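Long-range contact in protein DJ-1 homolog D (Arabidopsis thaliana, PDB 4OGG), which belongs to the DJ-1/PfpI family and joins two copies of its glutaminase-like alpha/beta domain in a single chain: residues C[17-29]-C[366-378]. Numbering follows the deposited sequence.
Sequences EVMVPFQALQAFG and WPGHPEFVSQLMA
Helices 17-27 and 369-378 run roughly the same way, crossing at -43° with their axes 7.8 Å apart, and they come nearest where the CA atoms of Ala-27 and Pro-370 lie 4.1 Å from each other. Alanine suits that place: its methyl CB rests on Pro-370 O (3.4 Å) and on Val-373 CB, and a small side chain lets the backbones close in. Pro-370, in the first turn of its helix where no backbone N-H is needed, lays its ring alongside Gln-26 CB.

Gln-23 does the polar work. With CG anti to the carbonyl carbon (chi1 -56°) and the chain extended beyond it, its amide reaches the start of the other helix and uses both ends. OE1 accepts from His-369 ND1 (2.8 Å), lying at the imidazole edge in the ring plane, while the amide plane is turned 67° from the ring. NE2 donates to Trp-366 O (2.8 Å), which also takes His-369 N from the opposite face of its carbonyl plane, and to a water that passes a hydrogen bond on to Pro-367 O. A buried amide thus has each end matched, and the nearly in-plane bond to ND1 helps to hold the imidazole's orientation.

Apolar contacts flank this core: Met-19 CE touches Trp-366 CZ3 (3.8 Å), and Met-377 SD meets the edge of the Phe-28 ring, 4.9 Å from its centroid, a Met-aromatic contact. Just beyond, Gly-29, with positive phi, closes helix 17-27 in a Schellman motif. The pairing is plain helix-to-helix packing that joins the two DJ-1/PfpI domains of one chain.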
ATOM      1  N   GLU C  17     -16.170  12.793   3.830  1.00 10.08           N
ATOM      2  CA  GLU C  17     -16.841  14.038   3.499  1.00 11.78           C
ATOM      3  C   GLU C  17     -17.879  13.965   2.388  1.00 11.53           C
ATOM      4  O   GLU C  17     -18.690  14.878   2.232  1.00 12.11           O
ATOM      5  CB  GLU C  17     -15.783  15.109   3.242  1.00 13.27           C
ATOM      6  CG  GLU C  17     -15.146  15.546   4.555  1.00 14.36           C
ATOM      7  CD  GLU C  17     -13.774  16.164   4.403  1.00 16.34           C
ATOM      8  OE1 GLU C  17     -13.564  16.941   3.455  1.00 14.33           O
ATOM      9  OE2 GLU C  17     -12.907  15.879   5.255  1.00 20.80           O
ATOM     10  N   VAL C  18     -17.869  12.883   1.620  1.00 12.49           N
ATOM     11  CA  VAL C  18     -18.895  12.732   0.597  1.00 12.74           C
ATOM     12  C   VAL C  18     -19.925  11.711   1.080  1.00 12.66           C
ATOM     13  O   VAL C  18     -21.136  11.946   1.005  1.00 12.78           O
ATOM     14  CB  VAL C  18     -18.318  12.274  -0.778  1.00 11.47           C
ATOM     15  CG1 VAL C  18     -17.503  10.997  -0.627  1.00 12.36           C
ATOM     16  CG2 VAL C  18     -19.473  12.052  -1.771  1.00 12.33           C
ATOM     17  N   MET C  19     -19.452  10.590   1.616  1.00 13.20           N
ATOM     18  CA  MET C  19     -20.363   9.540   2.048  1.00 13.07           C
ATOM     19  C   MET C  19     -21.235   9.843   3.260  1.00 13.04           C
ATOM     20  O   MET C  19     -22.408   9.482   3.269  1.00 13.03           O
ATOM     21  CB  MET C  19     -19.600   8.232   2.285  1.00 14.41           C
ATOM     22  CG  MET C  19     -20.507   7.012   2.366  1.00 12.95           C
ATOM     23  SD  MET C  19     -21.572   6.829   0.903  1.00 14.81           S
ATOM     24  CE  MET C  19     -20.571   5.741  -0.129  1.00 18.64           C
ATOM     25  N   VAL C  20     -20.686  10.490   4.282  1.00 14.02           N
ATOM     26  CA  VAL C  20     -21.493  10.782   5.463  1.00 14.51           C
ATOM     27  C   VAL C  20     -22.686  11.679   5.112  1.00 13.85           C
ATOM     28  O   VAL C  20     -23.826  11.334   5.410  1.00 15.69           O
ATOM     29  CB  VAL C  20     -20.645  11.416   6.595  1.00 13.77           C
ATOM     30  CG1 VAL C  20     -21.538  11.770   7.780  1.00 14.23           C
ATOM     31  CG2 VAL C  20     -19.576  10.427   7.049  1.00 13.78           C
ATOM     32  N   PRO C  21     -22.448  12.833   4.467  1.00 13.96           N
ATOM     33  CA  PRO C  21     -23.610  13.663   4.141  1.00 14.48           C
ATOM     34  C   PRO C  21     -24.529  12.993   3.121  1.00 14.00           C
ATOM     35  O   PRO C  21     -25.751  13.143   3.181  1.00 13.53           O
ATOM     36  CB  PRO C  21     -22.981  14.958   3.620  1.00 15.11           C
ATOM     37  CG  PRO C  21     -21.678  14.503   3.052  1.00 14.78           C
ATOM     38  CD  PRO C  21     -21.195  13.508   4.082  1.00 13.97           C
ATOM     39  N   PHE C  22     -23.944  12.234   2.198  1.00 12.74           N
ATOM     40  CA  PHE C  22     -24.728  11.537   1.174  1.00 13.00           C
ATOM     41  C   PHE C  22     -25.742  10.585   1.800  1.00 12.90           C
ATOM     42  O   PHE C  22     -26.918  10.581   1.430  1.00 14.42           O
ATOM     43  CB  PHE C  22     -23.805  10.739   0.238  1.00 11.75           C
ATOM     44  CG  PHE C  22     -24.536   9.968  -0.836  1.00 14.23           C
ATOM     45  CD1 PHE C  22     -25.328  10.630  -1.775  1.00 14.41           C
ATOM     46  CD2 PHE C  22     -24.429   8.581  -0.910  1.00 13.68           C
ATOM     47  CE1 PHE C  22     -26.002   9.923  -2.772  1.00 13.68           C
ATOM     48  CE2 PHE C  22     -25.100   7.862  -1.905  1.00 14.86           C
ATOM     49  CZ  PHE C  22     -25.888   8.537  -2.836  1.00 12.89           C
ATOM     50  N   GLN C  23     -25.293   9.775   2.750  1.00 12.73           N
ATOM     51  CA  GLN C  23     -26.187   8.814   3.381  1.00 13.90           C
ATOM     52  C   GLN C  23     -26.997   9.378   4.543  1.00 14.33           C
ATOM     53  O   GLN C  23     -28.149   8.993   4.743  1.00 15.08           O
ATOM     54  CB  GLN C  23     -25.391   7.586   3.824  1.00 14.77           C
ATOM     55  CG  GLN C  23     -24.624   6.955   2.675  1.00 15.29           C
ATOM     56  CD  GLN C  23     -24.012   5.627   3.039  1.00 15.54           C
ATOM     57  OE1 GLN C  23     -23.193   5.538   3.956  1.00 16.34           O
ATOM     58  NE2 GLN C  23     -24.405   4.579   2.322  1.00 14.78           N
ATOM     59  N   ALA C  24     -26.408  10.291   5.304  1.00 14.15           N
ATOM     60  CA  ALA C  24     -27.119  10.885   6.429  1.00 14.47           C
ATOM     61  C   ALA C  24     -28.319  11.672   5.915  1.00 15.34           C
ATOM     62  O   ALA C  24     -29.438  11.498   6.394  1.00 14.87           O
ATOM     63  CB  ALA C  24     -26.194  11.803   7.218  1.00 14.57           C
ATOM     64  N   LEU C  25     -28.083  12.540   4.936  1.00 14.58           N
ATOM     65  CA  LEU C  25     -29.163  13.348   4.386  1.00 14.18           C
ATOM     66  C   LEU C  25     -30.274  12.469   3.830  1.00 15.20           C
ATOM     67  O   LEU C  25     -31.457  12.756   4.023  1.00 14.51           O
ATOM     68  CB  LEU C  25     -28.624  14.288   3.306  1.00 14.80           C
ATOM     69  CG  LEU C  25     -27.632  15.339   3.816  1.00 13.91           C
ATOM     70  CD1 LEU C  25     -27.181  16.195   2.649  1.00 14.30           C
ATOM     71  CD2 LEU C  25     -28.272  16.213   4.897  1.00 13.10           C
ATOM     72  N   GLN C  26     -29.899  11.395   3.142  1.00 14.85           N
ATOM     73  CA  GLN C  26     -30.895  10.482   2.601  1.00 15.36           C
ATOM     74  C   GLN C  26     -31.675   9.841   3.746  1.00 16.15           C
ATOM     75  O   GLN C  26     -32.896   9.702   3.677  1.00 17.71           O
ATOM     76  CB  GLN C  26     -30.223   9.402   1.751  1.00 16.52           C
ATOM     77  CG  GLN C  26     -29.827   9.890   0.372  1.00 17.04           C
ATOM     78  CD  GLN C  26     -29.241   8.792  -0.483  1.00 19.77           C
ATOM     79  OE1 GLN C  26     -28.074   8.431  -0.340  1.00 19.55           O
ATOM     80  NE2 GLN C  26     -30.053   8.245  -1.374  1.00 21.44           N
ATOM     81  N   ALA C  27     -30.972   9.460   4.807  1.00 16.25           N
ATOM     82  CA  ALA C  27     -31.631   8.837   5.948  1.00 17.24           C
ATOM     83  C   ALA C  27     -32.670   9.778   6.545  1.00 17.97           C
ATOM     84  O   ALA C  27     -33.668   9.331   7.115  1.00 18.61           O
ATOM     85  CB  ALA C  27     -30.606   8.455   7.009  1.00 17.56           C
ATOM     86  N   PHE C  28     -32.436  11.080   6.400  1.00 16.43           N
ATOM     87  CA  PHE C  28     -33.342  12.083   6.943  1.00 17.93           C
ATOM     88  C   PHE C  28     -34.478  12.461   6.003  1.00 18.40           C
ATOM     89  O   PHE C  28     -35.226  13.401   6.274  1.00 18.44           O
ATOM     90  CB  PHE C  28     -32.569  13.343   7.332  1.00 16.51           C
ATOM     91  CG  PHE C  28     -31.428  13.090   8.275  1.00 16.47           C
ATOM     92  CD1 PHE C  28     -31.404  11.956   9.082  1.00 14.75           C
ATOM     93  CD2 PHE C  28     -30.384  14.004   8.375  1.00 14.36           C
ATOM     94  CE1 PHE C  28     -30.356  11.734   9.974  1.00 16.25           C
ATOM     95  CE2 PHE C  28     -29.334  13.790   9.266  1.00 15.00           C
ATOM     96  CZ  PHE C  28     -29.321  12.653  10.066  1.00 13.55           C
ATOM     97  N   GLY C  29     -34.596  11.735   4.896  1.00 18.07           N
ATOM     98  CA  GLY C  29     -35.666  11.998   3.951  1.00 19.30           C
ATOM     99  C   GLY C  29     -35.353  12.985   2.845  1.00 19.52           C
ATOM    100  O   GLY C  29     -36.261  13.508   2.205  1.00 21.04           O
ATOM    101  N   TRP C 366     -22.638  -1.433   3.607  1.00 15.15           N
ATOM    102  CA  TRP C 366     -22.686   0.023   3.705  1.00 15.26           C
ATOM    103  C   TRP C 366     -23.614   0.769   2.748  1.00 15.13           C
ATOM    104  O   TRP C 366     -24.045   1.877   3.057  1.00 14.52           O
ATOM    105  CB  TRP C 366     -21.277   0.651   3.673  1.00 15.33           C
ATOM    106  CG  TRP C 366     -20.335   0.215   2.592  1.00 15.00           C
ATOM    107  CD1 TRP C 366     -19.298  -0.670   2.721  1.00 16.01           C
ATOM    108  CD2 TRP C 366     -20.246   0.743   1.261  1.00 13.54           C
ATOM    109  NE1 TRP C 366     -18.563  -0.716   1.558  1.00 14.84           N
ATOM    110  CE2 TRP C 366     -19.123   0.138   0.646  1.00 15.58           C
ATOM    111  CE3 TRP C 366     -21.002   1.671   0.530  1.00 14.99           C
ATOM    112  CZ2 TRP C 366     -18.738   0.434  -0.666  1.00 14.03           C
ATOM    113  CZ3 TRP C 366     -20.617   1.966  -0.776  1.00 14.24           C
ATOM    114  CH2 TRP C 366     -19.495   1.347  -1.359  1.00 15.30           C
ATOM    115  N   PRO C 367     -23.935   0.187   1.579  1.00 15.03           N
ATOM    116  CA  PRO C 367     -24.837   0.933   0.694  1.00 15.87           C
ATOM    117  C   PRO C 367     -26.213   1.137   1.335  1.00 17.49           C
ATOM    118  O   PRO C 367     -26.974   2.014   0.929  1.00 17.89           O
ATOM    119  CB  PRO C 367     -24.919   0.044  -0.545  1.00 16.91           C
ATOM    120  CG  PRO C 367     -23.564  -0.600  -0.583  1.00 16.32           C
ATOM    121  CD  PRO C 367     -23.330  -0.957   0.873  1.00 16.13           C
ATOM    122  N   GLY C 368     -26.520   0.323   2.342  1.00 16.07           N
ATOM    123  CA  GLY C 368     -27.812   0.416   3.006  1.00 17.66           C
ATOM    124  C   GLY C 368     -27.934   1.350   4.202  1.00 16.92           C
ATOM    125  O   GLY C 368     -28.940   1.309   4.913  1.00 16.80           O
ATOM    126  N   HIS C 369     -26.943   2.206   4.424  1.00 15.08           N
ATOM    127  CA  HIS C 369     -26.990   3.122   5.562  1.00 15.90           C
ATOM    128  C   HIS C 369     -28.207   4.049   5.632  1.00 16.03           C
ATOM    129  O   HIS C 369     -28.712   4.323   6.721  1.00 16.63           O
ATOM    130  CB  HIS C 369     -25.698   3.941   5.627  1.00 17.07           C
ATOM    131  CG  HIS C 369     -24.523   3.157   6.123  1.00 18.63           C
ATOM    132  ND1 HIS C 369     -23.223   3.483   5.809  1.00 17.67           N
ATOM    133  CD2 HIS C 369     -24.455   2.057   6.911  1.00 19.61           C
ATOM    134  CE1 HIS C 369     -22.403   2.616   6.379  1.00 18.26           C
ATOM    135  NE2 HIS C 369     -23.126   1.740   7.053  1.00 18.56           N
ATOM    136  N   PRO C 370     -28.695   4.546   4.481  1.00 15.52           N
ATOM    137  CA  PRO C 370     -29.863   5.431   4.548  1.00 16.98           C
ATOM    138  C   PRO C 370     -31.048   4.755   5.231  1.00 16.53           C
ATOM    139  O   PRO C 370     -31.637   5.313   6.155  1.00 18.84           O
ATOM    140  CB  PRO C 370     -30.131   5.753   3.082  1.00 15.12           C
ATOM    141  CG  PRO C 370     -28.743   5.766   2.503  1.00 17.70           C
ATOM    142  CD  PRO C 370     -28.135   4.525   3.117  1.00 15.04           C
ATOM    143  N   GLU C 371     -31.392   3.549   4.786  1.00 16.59           N
ATOM    144  CA  GLU C 371     -32.509   2.828   5.386  1.00 17.57           C
ATOM    145  C   GLU C 371     -32.146   2.347   6.784  1.00 18.37           C
ATOM    146  O   GLU C 371     -33.001   2.286   7.668  1.00 18.93           O
ATOM    147  CB  GLU C 371     -32.926   1.644   4.509  1.00 18.90           C
ATOM    148  CG  GLU C 371     -33.498   2.061   3.158  1.00 22.08           C
ATOM    149  CD  GLU C 371     -34.260   0.945   2.465  1.00 25.68           C
ATOM    150  OE1 GLU C 371     -34.685   1.147   1.306  1.00 29.17           O
ATOM    151  OE2 GLU C 371     -34.446  -0.131   3.078  1.00 29.87           O
ATOM    152  N   PHE C 372     -30.873   2.016   6.982  1.00 18.65           N
ATOM    153  CA  PHE C 372     -30.388   1.555   8.281  1.00 17.94           C
ATOM    154  C   PHE C 372     -30.663   2.633   9.331  1.00 18.66           C
ATOM    155  O   PHE C 372     -31.301   2.379  10.354  1.00 18.40           O
ATOM    156  CB  PHE C 372     -28.881   1.276   8.204  1.00 17.26           C
ATOM    157  CG  PHE C 372     -28.304   0.631   9.441  1.00 17.70           C
ATOM    158  CD1 PHE C 372     -28.701  -0.647   9.830  1.00 17.27           C
ATOM    159  CD2 PHE C 372     -27.324   1.283  10.186  1.00 17.48           C
ATOM    160  CE1 PHE C 372     -28.129  -1.267  10.938  1.00 16.85           C
ATOM    161  CE2 PHE C 372     -26.743   0.674  11.298  1.00 18.35           C
ATOM    162  CZ  PHE C 372     -27.145  -0.607  11.675  1.00 16.43           C
ATOM    163  N   VAL C 373     -30.176   3.841   9.067  1.00 19.07           N
ATOM    164  CA  VAL C 373     -30.364   4.954   9.988  1.00 18.97           C
ATOM    165  C   VAL C 373     -31.835   5.363  10.062  1.00 18.51           C
ATOM    166  O   VAL C 373     -32.358   5.631  11.144  1.00 20.50           O
ATOM    167  CB  VAL C 373     -29.516   6.172   9.557  1.00 19.61           C
ATOM    168  CG1 VAL C 373     -29.785   7.352  10.479  1.00 19.12           C
ATOM    169  CG2 VAL C 373     -28.038   5.806   9.592  1.00 21.43           C
ATOM    170  N   SER C 374     -32.499   5.396   8.911  1.00 19.12           N
ATOM    171  CA  SER C 374     -33.909   5.778   8.849  1.00 20.39           C
ATOM    172  C   SER C 374     -34.792   4.856   9.693  1.00 20.25           C
ATOM    173  O   SER C 374     -35.647   5.319  10.451  1.00 20.50           O
ATOM    174  CB  SER C 374     -34.395   5.761   7.394  1.00 21.00           C
ATOM    175  OG  SER C 374     -35.754   6.154   7.301  1.00 26.80           O
ATOM    176  N   GLN C 375     -34.586   3.551   9.563  1.00 19.10           N
ATOM    177  CA  GLN C 375     -35.386   2.598  10.320  1.00 18.64           C
ATOM    178  C   GLN C 375     -35.062   2.632  11.809  1.00 18.98           C
ATOM    179  O   GLN C 375     -35.933   2.385  12.641  1.00 19.02           O
ATOM    180  CB  GLN C 375     -35.218   1.190   9.742  1.00 19.71           C
ATOM    181  CG  GLN C 375     -35.712   1.112   8.297  1.00 21.12           C
ATOM    182  CD  GLN C 375     -35.696  -0.286   7.713  1.00 22.22           C
ATOM    183  OE1 GLN C 375     -35.765  -0.454   6.494  1.00 25.30           O
ATOM    184  NE2 GLN C 375     -35.622  -1.297   8.573  1.00 20.64           N
ATOM    185  N   LEU C 376     -33.815   2.943  12.153  1.00 18.33           N
ATOM    186  CA  LEU C 376     -33.448   3.036  13.560  1.00 18.39           C
ATOM    187  C   LEU C 376     -34.134   4.275  14.135  1.00 19.24           C
ATOM    188  O   LEU C 376     -34.619   4.264  15.268  1.00 18.09           O
ATOM    189  CB  LEU C 376     -31.932   3.155  13.720  1.00 18.25           C
ATOM    190  CG  LEU C 376     -31.432   3.483  15.130  1.00 19.22           C
ATOM    191  CD1 LEU C 376     -31.968   2.469  16.133  1.00 18.58           C
ATOM    192  CD2 LEU C 376     -29.909   3.487  15.134  1.00 19.54           C
ATOM    193  N   MET C 377     -34.176   5.342  13.341  1.00 19.03           N
ATOM    194  CA  MET C 377     -34.821   6.583  13.758  1.00 20.64           C
ATOM    195  C   MET C 377     -36.289   6.329  14.070  1.00 19.88           C
ATOM    196  O   MET C 377     -36.812   6.817  15.072  1.00 21.67           O
ATOM    197  CB  MET C 377     -34.711   7.635  12.651  1.00 19.38           C
ATOM    198  CG  MET C 377     -33.316   8.212  12.475  1.00 19.19           C
ATOM    199  SD  MET C 377     -33.184   9.253  11.006  1.00 17.76           S
ATOM    200  CE  MET C 377     -34.225  10.655  11.488  1.00 18.55           C
ATOM    201  N   ALA C 378     -36.950   5.567  13.203  1.00 21.38           N
ATOM    202  CA  ALA C 378     -38.359   5.248  13.388  1.00 22.74           C
ATOM    203  C   ALA C 378     -38.595   4.580  14.740  1.00 24.12           C
ATOM    204  O   ALA C 378     -39.498   4.968  15.480  1.00 24.17           O
ATOM    205  CB  ALA C 378     -38.842   4.342  12.264  1.00 24.19           C
TER
HETATM  206  O   HOH W   1     -25.970   4.324  -0.102  1.00 20.79           O